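PDB 2BCO: succinylglutamate desuccinylase from Vibrio parahaemolyticus, which probably hydrolyses N-succinylglutamate to succinate and glutamate with a zinc ion, the last step of arginine breakdown by the succinyltransferase pathway. Local coordinates for residues S4-R7 with Q8-T12; L115-E118 with K119-P123; V223-I226 with G227-A230; A230-R233 with L234-F237. All blocks are in the same frame, centred on the assembly; numbering follows the deposited sequence.

Contact 1 (S4-R7 with Q8-T12); sequences SLFR and QSFLT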
# COMPACT_ATOMS: atom_id res chain seq x y z
N SER A 4 -17.38 19.60 9.18
CA SER A 4 -18.74 20.08 8.81
C SER A 4 -19.53 18.92 8.21
O SER A 4 -20.74 18.84 8.36
CB SER A 4 -18.64 21.22 7.79
OG SER A 4 -19.92 21.73 7.47
N LEU A 5 -18.82 18.02 7.54
CA LEU A 5 -19.44 16.86 6.92
C LEU A 5 -19.38 15.70 7.91
O LEU A 5 -20.19 14.77 7.83
CB LEU A 5 -18.67 16.49 5.64
CG LEU A 5 -19.40 15.67 4.57
CD1 LEU A 5 -20.47 16.53 3.92
CD2 LEU A 5 -18.40 15.21 3.52
N PHE A 6 -18.44 15.77 8.84
CA PHE A 6 -18.26 14.73 9.84
C PHE A 6 -18.71 15.14 11.23
O PHE A 6 -18.68 16.32 11.60
CB PHE A 6 -16.78 14.33 9.92
CG PHE A 6 -16.20 13.95 8.59
CD1 PHE A 6 -15.43 14.86 7.87
CD2 PHE A 6 -16.43 12.70 8.04
CE1 PHE A 6 -14.90 14.53 6.63
CE2 PHE A 6 -15.92 12.35 6.80
CZ PHE A 6 -15.14 13.27 6.09
N ARG A 7 -19.13 14.15 12.01
CA ARG A 7 -19.58 14.38 13.38
C ARG A 7 -18.37 14.84 14.18
O ARG A 7 -18.43 15.81 14.93
CB ARG A 7 -20.13 13.09 13.96
CG ARG A 7 -20.61 13.20 15.40
CD ARG A 7 -20.72 11.82 16.04
NE ARG A 7 -19.45 11.11 16.02
CZ ARG A 7 -19.21 9.97 16.65
NH1 ARG A 7 -20.17 9.39 17.37
NH2 ARG A 7 -18.02 9.40 16.57
N GLN A 8 -17.26 14.13 14.00
CA GLN A 8 -16.02 14.45 14.70
C GLN A 8 -14.84 14.47 13.72
O GLN A 8 -14.09 15.44 13.68
CB GLN A 8 -15.78 13.44 15.83
CG GLN A 8 -14.59 13.76 16.72
CD GLN A 8 -14.76 13.23 18.13
OE1 GLN A 8 -15.13 12.07 18.33
NE2 GLN A 8 -14.49 14.07 19.12
N SER A 9 -14.68 13.39 12.95
CA SER A 9 -13.61 13.29 11.95
C SER A 9 -13.86 12.09 11.03
O SER A 9 -14.70 11.24 11.32
CB SER A 9 -12.24 13.14 12.62
OG SER A 9 -12.08 11.85 13.17
N PHE A 10 -13.12 12.03 9.93
CA PHE A 10 -13.28 10.94 8.98
C PHE A 10 -13.04 9.57 9.64
O PHE A 10 -13.84 8.65 9.49
CB PHE A 10 -12.33 11.15 7.81
CG PHE A 10 -12.45 10.11 6.72
CD1 PHE A 10 -13.70 9.72 6.24
CD2 PHE A 10 -11.31 9.56 6.14
CE1 PHE A 10 -13.81 8.80 5.20
CE2 PHE A 10 -11.41 8.63 5.10
CZ PHE A 10 -12.67 8.25 4.63
N LEU A 11 -11.94 9.45 10.37
CA LEU A 11 -11.59 8.19 11.02
C LEU A 11 -12.48 7.86 12.22
O LEU A 11 -12.81 6.70 12.45
CB LEU A 11 -10.12 8.21 11.44
CG LEU A 11 -9.61 7.03 12.28
CD1 LEU A 11 -9.82 5.74 11.52
CD2 LEU A 11 -8.14 7.24 12.59
N THR A 12 -12.85 8.87 13.01
CA THR A 12 -13.70 8.61 14.17
C THR A 12 -15.11 8.24 13.74
O THR A 12 -15.68 7.28 14.26
CB THR A 12 -13.75 9.83 15.11
OG1 THR A 12 -12.43 10.09 15.62
CG2 THR A 12 -14.68 9.56 16.28
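In S9, a residue whose backbone backs onto the side chain of F6, the hydroxyl is held by hydrogen bonds: S9 OG is bonded to T12 OG1 (3.0 Å, either oxygen could donate) and to the carboxylate of D74 on helix 68-81. Just upstream, F6 CB sits 3.8 Å from S9 N, and the F6 ring runs on over the first residue of the helix. F6 carries CG beside its own backbone N and opposite the carbonyl carbon (chi1 -53°). With that setting F10 CA covers one ring face while L5 CB lies over the other. F10 CB makes a CH-pi contact 4.2 Å from the F6 ring centroid. The two rings meet obliquely, with planes 57° apart, and touch where F6 CE2 comes 3.5 Å from F10 CD1. This is the N-terminal entry of helix 10-15, with S9 as its N-cap. The aromatic pair presses this entry against I77 of helix 68-81 and L42 of strand 41-45, and F10 also reaches F93 and I95 of strand 90-95. On the outer side R7, poorly ordered, starts extended; the bend at chi3 (58°) brings the guanidinium to T12, the two side chains crossing at about a right angle. The edge of that group meets a methyl, R7 NH2 to T12 CG2 at 3.4 Å, while NH1 forms a salt bridge with D16. The carboxylate of D13 accepts the backbone N-H groups of R7 and Q8.

Contact 2 (L115-E118 with K119-P123); sequences LFDE and KEHEP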
# COMPACT_ATOMS: atom_id res chain seq x y z
N LEU A 115 -7.63 -11.23 -1.77
CA LEU A 115 -8.90 -11.46 -2.44
C LEU A 115 -9.22 -10.67 -3.70
O LEU A 115 -10.37 -10.63 -4.12
CB LEU A 115 -10.03 -11.24 -1.43
CG LEU A 115 -9.86 -12.00 -0.12
CD1 LEU A 115 -10.99 -11.67 0.83
CD2 LEU A 115 -9.83 -13.50 -0.42
N PHE A 116 -8.21 -10.05 -4.31
CA PHE A 116 -8.46 -9.27 -5.52
C PHE A 116 -8.13 -9.99 -6.83
O PHE A 116 -8.39 -9.44 -7.89
CB PHE A 116 -7.72 -7.94 -5.45
CG PHE A 116 -8.27 -7.00 -4.42
CD1 PHE A 116 -9.42 -6.26 -4.68
CD2 PHE A 116 -7.67 -6.90 -3.16
CE1 PHE A 116 -9.96 -5.43 -3.70
CE2 PHE A 116 -8.20 -6.08 -2.18
CZ PHE A 116 -9.36 -5.34 -2.44
N ASP A 117 -7.55 -11.18 -6.76
CA ASP A 117 -7.22 -11.91 -7.99
C ASP A 117 -8.40 -12.73 -8.52
O ASP A 117 -9.43 -12.86 -7.86
CB ASP A 117 -5.99 -12.82 -7.80
CG ASP A 117 -6.21 -13.92 -6.78
OD1 ASP A 117 -5.29 -14.75 -6.62
OD2 ASP A 117 -7.27 -13.96 -6.12
N GLU A 118 -8.23 -13.28 -9.72
CA GLU A 118 -9.28 -14.06 -10.37
C GLU A 118 -9.50 -15.50 -9.89
O GLU A 118 -10.32 -16.22 -10.46
CB GLU A 118 -9.07 -14.06 -11.89
CG GLU A 118 -9.44 -12.75 -12.57
CD GLU A 118 -9.17 -12.77 -14.07
OE1 GLU A 118 -7.99 -12.88 -14.48
OE2 GLU A 118 -10.14 -12.67 -14.85
N LYS A 119 -8.77 -15.94 -8.86
CA LYS A 119 -8.94 -17.30 -8.36
C LYS A 119 -10.28 -17.45 -7.65
O LYS A 119 -10.98 -16.46 -7.43
CB LYS A 119 -7.82 -17.66 -7.37
CG LYS A 119 -6.42 -17.65 -7.97
CD LYS A 119 -5.38 -17.91 -6.89
CE LYS A 119 -3.97 -17.72 -7.43
NZ LYS A 119 -2.94 -17.89 -6.36
N GLU A 120 -10.66 -18.67 -7.31
CA GLU A 120 -11.92 -18.90 -6.62
C GLU A 120 -11.73 -18.65 -5.13
O GLU A 120 -10.72 -19.06 -4.55
CB GLU A 120 -12.41 -20.34 -6.83
CG GLU A 120 -13.79 -20.61 -6.24
CD GLU A 120 -14.22 -22.07 -6.34
OE1 GLU A 120 -14.29 -22.61 -7.47
OE2 GLU A 120 -14.48 -22.68 -5.28
N HIS A 121 -12.69 -17.98 -4.51
CA HIS A 121 -12.61 -17.69 -3.09
C HIS A 121 -13.90 -18.10 -2.37
O HIS A 121 -14.98 -18.06 -2.95
CB HIS A 121 -12.37 -16.19 -2.87
CG HIS A 121 -11.08 -15.70 -3.45
ND1 HIS A 121 -9.85 -16.05 -2.93
CD2 HIS A 121 -10.83 -14.92 -4.52
CE1 HIS A 121 -8.90 -15.51 -3.67
NE2 HIS A 121 -9.46 -14.82 -4.64
N GLU A 122 -13.77 -18.51 -1.12
CA GLU A 122 -14.94 -18.90 -0.34
C GLU A 122 -15.61 -17.61 0.12
O GLU A 122 -14.96 -16.57 0.24
CB GLU A 122 -14.52 -19.74 0.87
CG GLU A 122 -13.89 -21.08 0.51
CD GLU A 122 -14.84 -22.00 -0.23
OE1 GLU A 122 -15.90 -22.35 0.34
OE2 GLU A 122 -14.54 -22.37 -1.39
N PRO A 123 -16.92 -17.65 0.38
CA PRO A 123 -17.60 -16.42 0.83
C PRO A 123 -17.11 -16.01 2.22
O PRO A 123 -17.14 -16.81 3.15
CB PRO A 123 -19.07 -16.83 0.86
CG PRO A 123 -19.15 -18.00 -0.09
CD PRO A 123 -17.88 -18.75 0.21
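H121 and D117 are joined by a histidine-carboxylate hydrogen bond that closes the bend in the loop between helices 98-102 and 125-141. H121 NE2 donates to D117 OD2 at 2.8 Å with a moderately bent N-H...O angle of 145°. The oxygen lies in the imidazole plane, and the carboxylate is nearly coplanar with the ring, turned only 29° from it. One ring face is covered by a methyl: L115 CD2 makes a CH-pi contact 3.9 Å from the H121 ring centroid, closest to H121 ND1 at 3.6 Å. Bond at the edge and methyl on the face together limit how the ring can turn. D117 reaches in because its CG stands between its backbone N and carbonyl carbon (chi1 64°). Behind this layer, L115 is buried against E126 and A130 of helix 125-141, the F116 ring stacks on F203, and the F116 backbone is hydrogen-bonded to that of S201. The L115 side chain is about 9 Å from that of the zinc ligand H63. On the solvent side the other carboxylate oxygen serves K119, whose extended, poorly ordered chain passes obliquely across it: D117 OD1 is 3.2 Å from K119 CD, and its salt bridge to K119 NZ is long, at 3.9 Å.

Contact 3 (V223-I226 with G227-A230); sequences VARI and GENA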
# COMPACT_ATOMS: atom_id res chain seq x y z
N VAL A 223 2.73 -1.92 13.27
CA VAL A 223 1.37 -1.81 13.78
C VAL A 223 1.35 -1.36 15.25
O VAL A 223 2.21 -1.75 16.05
CB VAL A 223 0.60 -3.17 13.68
CG1 VAL A 223 0.84 -3.79 12.31
CG2 VAL A 223 1.03 -4.11 14.77
N ALA A 224 0.38 -0.53 15.58
CA ALA A 224 0.21 -0.03 16.95
C ALA A 224 -1.18 0.56 17.00
O ALA A 224 -1.78 0.85 15.97
CB ALA A 224 1.26 1.04 17.28
N ARG A 225 -1.71 0.73 18.21
CA ARG A 225 -3.05 1.29 18.35
C ARG A 225 -3.08 2.74 17.92
O ARG A 225 -2.05 3.40 17.82
CB ARG A 225 -3.53 1.18 19.81
CG ARG A 225 -3.32 -0.19 20.44
CD ARG A 225 -3.86 -0.26 21.87
NE ARG A 225 -3.64 -1.57 22.45
CZ ARG A 225 -2.52 -1.96 23.05
NH1 ARG A 225 -1.49 -1.12 23.17
NH2 ARG A 225 -2.41 -3.20 23.49
N ILE A 226 -4.28 3.23 17.66
CA ILE A 226 -4.49 4.62 17.28
C ILE A 226 -4.08 5.50 18.48
O ILE A 226 -4.43 5.21 19.63
CB ILE A 226 -5.97 4.85 16.92
CG1 ILE A 226 -6.32 4.08 15.65
CG2 ILE A 226 -6.26 6.33 16.79
CD1 ILE A 226 -7.77 4.22 15.17
N GLY A 227 -3.35 6.58 18.19
CA GLY A 227 -2.90 7.48 19.23
C GLY A 227 -1.65 6.96 19.92
O GLY A 227 -1.13 7.57 20.85
N GLU A 228 -1.17 5.80 19.46
CA GLU A 228 0.01 5.19 20.06
C GLU A 228 1.06 4.84 19.00
O GLU A 228 1.91 3.98 19.23
CB GLU A 228 -0.41 3.93 20.85
CG GLU A 228 -1.33 4.23 22.04
CD GLU A 228 -1.77 2.99 22.82
OE1 GLU A 228 -1.16 1.91 22.66
OE2 GLU A 228 -2.72 3.11 23.62
N ASN A 229 1.01 5.51 17.85
CA ASN A 229 1.97 5.27 16.78
C ASN A 229 3.18 6.19 16.84
O ASN A 229 3.15 7.26 17.45
CB ASN A 229 1.29 5.43 15.40
CG ASN A 229 0.42 4.25 15.04
OD1 ASN A 229 0.89 3.12 14.94
ND2 ASN A 229 -0.87 4.50 14.83
N ALA A 230 4.26 5.76 16.19
CA ALA A 230 5.50 6.55 16.14
C ALA A 230 5.37 7.49 14.94
O ALA A 230 6.19 7.46 14.02
CB ALA A 230 6.70 5.61 15.97
O HOH W 1 0.06 1.34 13.21
O HOH W 2 -0.09 0.35 20.52
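From R225 to E228 the chain folds back in a type II beta turn, closed by E228 N donating to R225 O at 3.0 Å from above the carbonyl plane. G227 occupies the third position with a phi of 82°, which favours glycine. Side chains close the turn again. R225 and E228 lie side by side, pointing the same way, and R225 NH1 gives a salt-bridged hydrogen bond to E228 OE1 at 3.1 Å. That oxygen uses its syn lone pair and lies in the guanidinium plane, the carboxylate itself tilted 61° from it. A water also donates to E228 OE1 at 2.9 Å while accepting from R225 N at 2.8 Å, so OE1 takes two bonds, both tying the last residue of the turn to the first. The turn belongs to the loop between strand 214-220 and helix 235-245. Just past it, the N229 side chain comes within about 8 Å of that of the zinc ligand E66. N229 OD1 rests 3.2 Å from A224 CB, and a second water sits between N229 OD1 (2.6 Å) and A224 N, the latter bond weak. N229 ND2 donates to T67 and E71. E71 also takes the N-H of G227, and I226 packs on M70 of helix 68-81.

Contact 4 (A230-R233 with L234-F237); sequences ALDR and LTAF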
# COMPACT_ATOMS: atom_id res chain seq x y z
N ALA A 230 4.26 5.76 16.19
CA ALA A 230 5.50 6.55 16.14
C ALA A 230 5.37 7.49 14.94
O ALA A 230 6.19 7.46 14.02
CB ALA A 230 6.70 5.61 15.97
N LEU A 231 4.35 8.33 14.97
CA LEU A 231 4.03 9.27 13.89
C LEU A 231 5.12 10.17 13.32
O LEU A 231 5.13 10.45 12.12
CB LEU A 231 2.84 10.14 14.32
CG LEU A 231 1.44 9.75 13.82
CD1 LEU A 231 1.30 8.24 13.70
CD2 LEU A 231 0.39 10.30 14.78
N ASP A 232 6.04 10.61 14.17
CA ASP A 232 7.12 11.48 13.73
C ASP A 232 8.01 10.80 12.70
O ASP A 232 8.55 11.45 11.82
CB ASP A 232 7.95 11.95 14.94
CG ASP A 232 7.15 12.86 15.85
OD1 ASP A 232 6.79 13.97 15.38
OD2 ASP A 232 6.87 12.48 17.01
N ARG A 233 8.14 9.48 12.82
CA ARG A 233 8.95 8.73 11.87
C ARG A 233 8.29 8.68 10.50
O ARG A 233 8.87 8.18 9.55
CB ARG A 233 9.17 7.30 12.39
CG ARG A 233 9.74 7.23 13.80
CD ARG A 233 10.21 5.82 14.16
NE ARG A 233 11.38 5.42 13.38
CZ ARG A 233 12.06 4.29 13.56
NH1 ARG A 233 11.69 3.43 14.51
NH2 ARG A 233 13.10 4.02 12.79
N LEU A 234 7.07 9.20 10.39
CA LEU A 234 6.37 9.20 9.10
C LEU A 234 6.21 10.61 8.56
O LEU A 234 5.51 10.82 7.57
CB LEU A 234 4.98 8.55 9.24
CG LEU A 234 4.97 7.07 9.60
CD1 LEU A 234 3.53 6.62 9.78
CD2 LEU A 234 5.65 6.27 8.49
N THR A 235 6.86 11.57 9.21
CA THR A 235 6.78 12.96 8.79
C THR A 235 7.19 13.20 7.33
O THR A 235 6.50 13.90 6.59
CB THR A 235 7.64 13.85 9.71
OG1 THR A 235 7.15 13.73 11.06
CG2 THR A 235 7.58 15.31 9.28
N ALA A 236 8.31 12.62 6.91
CA ALA A 236 8.78 12.81 5.54
C ALA A 236 7.76 12.26 4.54
O ALA A 236 7.46 12.89 3.52
CB ALA A 236 10.13 12.12 5.35
N PHE A 237 7.22 11.08 4.82
CA PHE A 237 6.23 10.52 3.93
C PHE A 237 4.98 11.41 3.85
O PHE A 237 4.48 11.69 2.76
CB PHE A 237 5.80 9.13 4.40
CG PHE A 237 4.52 8.66 3.78
CD1 PHE A 237 4.50 8.12 2.50
CD2 PHE A 237 3.31 8.83 4.45
CE1 PHE A 237 3.30 7.74 1.91
CE2 PHE A 237 2.10 8.46 3.86
CZ PHE A 237 2.11 7.91 2.59
O HOH W 3 8.61 9.49 6.61
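L234 sets its CB against the turn before it, L234 CB lying 3.5 Å from L231 O, while the rest of the side chain goes inward. CG stands beside the backbone N (chi1 -65°), and the side chain runs on into the interior, onto A68 and L72 of helix 68-81 and L220 of strand 214-220. Its backbone ends a 3-10 turn: L234 N donates to L231 O at 2.9 Å, one residue on from the like bond between R233 N and A230 O. L234 is at the same time the N-cap of helix 235-245, so a 3-10 segment leads straight into an alpha helix. The next carbonyl is gripped twice by a single residue. T235 OG1 donates to D232 O at 2.8 Å, and T235 N does so at 3.1 Å with a nearly straight angle of 163°. Both come from the same face of the carbonyl plane, the hydroxyl nearer to the plane and the N-H well above it. A chi1 of -60° turns OG1 back beside T235 N, which lets the two work together. The R233 guanidinium makes a cation-pi contact with Y164. One water bridges the start of the helix, accepting from F237 N at 2.8 Å and donating to R233 O. Leucine at the N-cap brings no side-chain acceptor, and F237 N, which a polar N-cap could have served, is taken by this water, whereas T235 N goes to D232 O as a continuation of the 3-10 turn.

The four contacts follow one another along the chain, and helix 68-81 is packed against by contacts 1, 3 and 4. Contact 1 starts the model, and although its centre is 20 Å from that of contact 3, the two touch where L11 CD2 meets I226 CD1 at 4.0 Å, tying the N-terminal helix to the loop near the zinc ligand E66. Contacts 3 and 4 share A230, with centres 12 Å apart, and together lead from strand 214-220, which carries the predicted active-site E219, into helix 235-245. Contact 2 stands apart in another loop of the catalytic domain, its nearest atoms about 17 Å from contact 3, and lies across the chain's centre from contact 4.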